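Local atomic coordinates of antifreeze protein type II (Clupea harengus, PDB entry 2PY2), a protein that probably binds ice in a calcium-dependent manner through a C-type lectin-like fold, so protecting herring blood from freezing. Residues A[14-19]-A[124-129]. Numbering follows the deposited sequence.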
loop_
_atom_site.group_PDB
_atom_site.type_symbol
_atom_site.label_atom_id
_atom_site.label_comp_id
_atom_site.label_asym_id
_atom_site.label_seq_id
_atom_site.Cartn_x
_atom_site.Cartn_y
_atom_site.Cartn_z
ATOM N N ARG A 14 10.952 3.977 9.697
ATOM C CA ARG A 14 10.891 3.639 8.281
ATOM C C ARG A 14 10.801 4.920 7.459
ATOM O O ARG A 14 10.446 5.979 7.984
ATOM C CB ARG A 14 9.659 2.778 7.998
ATOM C CG ARG A 14 9.463 1.626 8.966
ATOM C CD ARG A 14 8.040 1.082 8.868
ATOM N NE ARG A 14 7.769 0.516 7.556
ATOM C CZ ARG A 14 6.556 0.201 7.114
ATOM N NH1 ARG A 14 5.491 0.404 7.884
ATOM N NH2 ARG A 14 6.410 -0.322 5.904
ATOM N N CYS A 15 11.132 4.817 6.176
ATOM C CA CYS A 15 11.064 5.951 5.263
ATOM C C CYS A 15 9.984 5.632 4.237
ATOM O O CYS A 15 9.887 4.504 3.754
ATOM C CB CYS A 15 12.408 6.178 4.567
ATOM S SG CYS A 15 13.783 6.509 5.719
ATOM N N PHE A 16 9.173 6.631 3.917
ATOM C CA PHE A 16 8.072 6.458 2.979
ATOM C C PHE A 16 8.158 7.387 1.786
ATOM O O PHE A 16 8.716 8.486 1.872
ATOM C CB PHE A 16 6.746 6.707 3.697
ATOM C CG PHE A 16 6.441 5.707 4.770
ATOM C CD1 PHE A 16 5.622 4.612 4.508
ATOM C CD2 PHE A 16 6.969 5.860 6.047
ATOM C CE1 PHE A 16 5.334 3.690 5.502
ATOM C CE2 PHE A 16 6.685 4.938 7.054
ATOM C CZ PHE A 16 5.868 3.852 6.783
ATOM N N LEU A 17 7.593 6.944 0.670
ATOM C CA LEU A 17 7.585 7.749 -0.534
ATOM C C LEU A 17 6.314 7.499 -1.323
ATOM O O LEU A 17 5.881 6.356 -1.479
ATOM C CB LEU A 17 8.795 7.431 -1.414
ATOM C CG LEU A 17 8.893 8.253 -2.703
ATOM C CD1 LEU A 17 9.140 9.716 -2.357
ATOM C CD2 LEU A 17 10.025 7.734 -3.569
ATOM N N PHE A 18 5.713 8.587 -1.795
ATOM C CA PHE A 18 4.512 8.520 -2.608
ATOM C C PHE A 18 4.981 8.584 -4.054
ATOM O O PHE A 18 5.672 9.530 -4.450
ATOM C CB PHE A 18 3.582 9.708 -2.315
ATOM C CG PHE A 18 2.379 9.783 -3.227
ATOM C CD1 PHE A 18 1.360 8.834 -3.147
ATOM C CD2 PHE A 18 2.261 10.806 -4.160
ATOM C CE1 PHE A 18 0.240 8.907 -3.987
ATOM C CE2 PHE A 18 1.143 10.891 -5.004
ATOM C CZ PHE A 18 0.131 9.938 -4.917
ATOM N N ASN A 19 4.640 7.559 -4.827
ATOM C CA ASN A 19 5.000 7.503 -6.240
ATOM C C ASN A 19 3.728 7.842 -7.010
ATOM O O ASN A 19 2.804 7.037 -7.076
ATOM C CB ASN A 19 5.490 6.094 -6.590
ATOM C CG ASN A 19 5.877 5.951 -8.042
ATOM O OD1 ASN A 19 5.896 6.924 -8.792
ATOM N ND2 ASN A 19 6.192 4.725 -8.451
ATOM N N ILE A 124 2.535 3.706 -2.660
ATOM C CA ILE A 124 3.306 4.099 -1.491
ATOM C C ILE A 124 4.437 3.103 -1.316
ATOM O O ILE A 124 4.180 1.899 -1.228
ATOM C CB ILE A 124 2.470 4.031 -0.196
ATOM C CG1 ILE A 124 1.093 4.678 -0.403
ATOM C CG2 ILE A 124 3.253 4.678 0.946
ATOM C CD1 ILE A 124 1.136 6.126 -0.801
ATOM N N CYS A 125 5.675 3.589 -1.261
ATOM C CA CYS A 125 6.824 2.711 -1.053
ATOM C C CYS A 125 7.378 2.961 0.348
ATOM O O CYS A 125 7.256 4.063 0.891
ATOM C CB CYS A 125 7.957 2.979 -2.060
ATOM S SG CYS A 125 7.671 2.660 -3.842
ATOM N N ALA A 126 7.983 1.939 0.937
ATOM C CA ALA A 126 8.567 2.086 2.264
ATOM C C ALA A 126 9.785 1.192 2.408
ATOM O O ALA A 126 9.911 0.183 1.719
ATOM C CB ALA A 126 7.538 1.748 3.338
ATOM N N LYS A 127 10.689 1.586 3.299
ATOM C CA LYS A 127 11.901 0.824 3.569
ATOM C C LYS A 127 12.459 1.276 4.911
ATOM O O LYS A 127 12.234 2.409 5.337
ATOM C CB LYS A 127 12.940 1.025 2.455
ATOM C CG LYS A 127 13.377 2.464 2.213
ATOM C CD LYS A 127 14.426 2.538 1.109
ATOM C CE LYS A 127 14.813 3.971 0.792
ATOM N NZ LYS A 127 15.894 4.045 -0.238
ATOM N N PRO A 128 13.170 0.384 5.615
ATOM C CA PRO A 128 13.726 0.774 6.914
ATOM C C PRO A 128 14.718 1.934 6.851
ATOM O O PRO A 128 15.395 2.147 5.843
ATOM C CB PRO A 128 14.360 -0.522 7.424
ATOM C CG PRO A 128 14.668 -1.284 6.167
ATOM C CD PRO A 128 13.451 -1.032 5.325
ATOM N N LEU A 129 14.780 2.693 7.939
ATOM C CA LEU A 129 15.688 3.826 8.040
ATOM C C LEU A 129 17.086 3.275 8.304
ATOM O O LEU A 129 17.269 2.452 9.201
ATOM C CB LEU A 129 15.257 4.734 9.196
ATOM C CG LEU A 129 16.115 5.963 9.509
ATOM C CD1 LEU A 129 16.069 6.945 8.347
ATOM C CD2 LEU A 129 15.603 6.623 10.779
#
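Cys15 and Lys127, and, two residues on from Cys15 and two back from Lys127, Leu17 and Cys125, form the hydrogen-bonded pairs through which strands 14-19 and 124-128 are joined antiparallel, a compact example of how the two ends of a chain can be united by backbone bonding. The straightest bonds are the outer two, Cys15 N to Lys127 O at 2.8 Å (171° at the hydrogen) and Cys125 N to Leu17 O, also 2.8 Å. Between these, Phe16 and Ala126 form a non-hydrogen-bonded pair, with no N-H...O bond between them; instead Ala126 CA lies 3.1 Å from Cys15 O in a CA-H...O contact, and Phe16 CA approaches Cys125 O likewise.

Apolar contacts line the face bearing Phe16, Phe18, Ile124 and Ala126. Ala126 CB approaches the Phe16 ring obliquely, 3.6 Å from Phe16 CD1. Farther along, Ile124 CD1 lies at the edge of the Phe18 ring, in its plane, 3.6 Å from Phe18 CD1.

A charged group packs beside this face: a turn of the Arg14 chain at its third torsion (64°) brings Arg14 NH2 to 3.5 Å from Ala126 CB. Phe16 CZ sits over the outer part of one guanidinium face, while NH1 is salt-bridged to Glu47.

On the other face, Cys15 SG, disulfide-bonded to Cys4, touches Leu129 CD1 at 3.5 Å; Cys125 is bonded to Cys32 of helix 25-33. Pairing of N- and C-terminal strands is a hallmark of the C-type lectin-like fold.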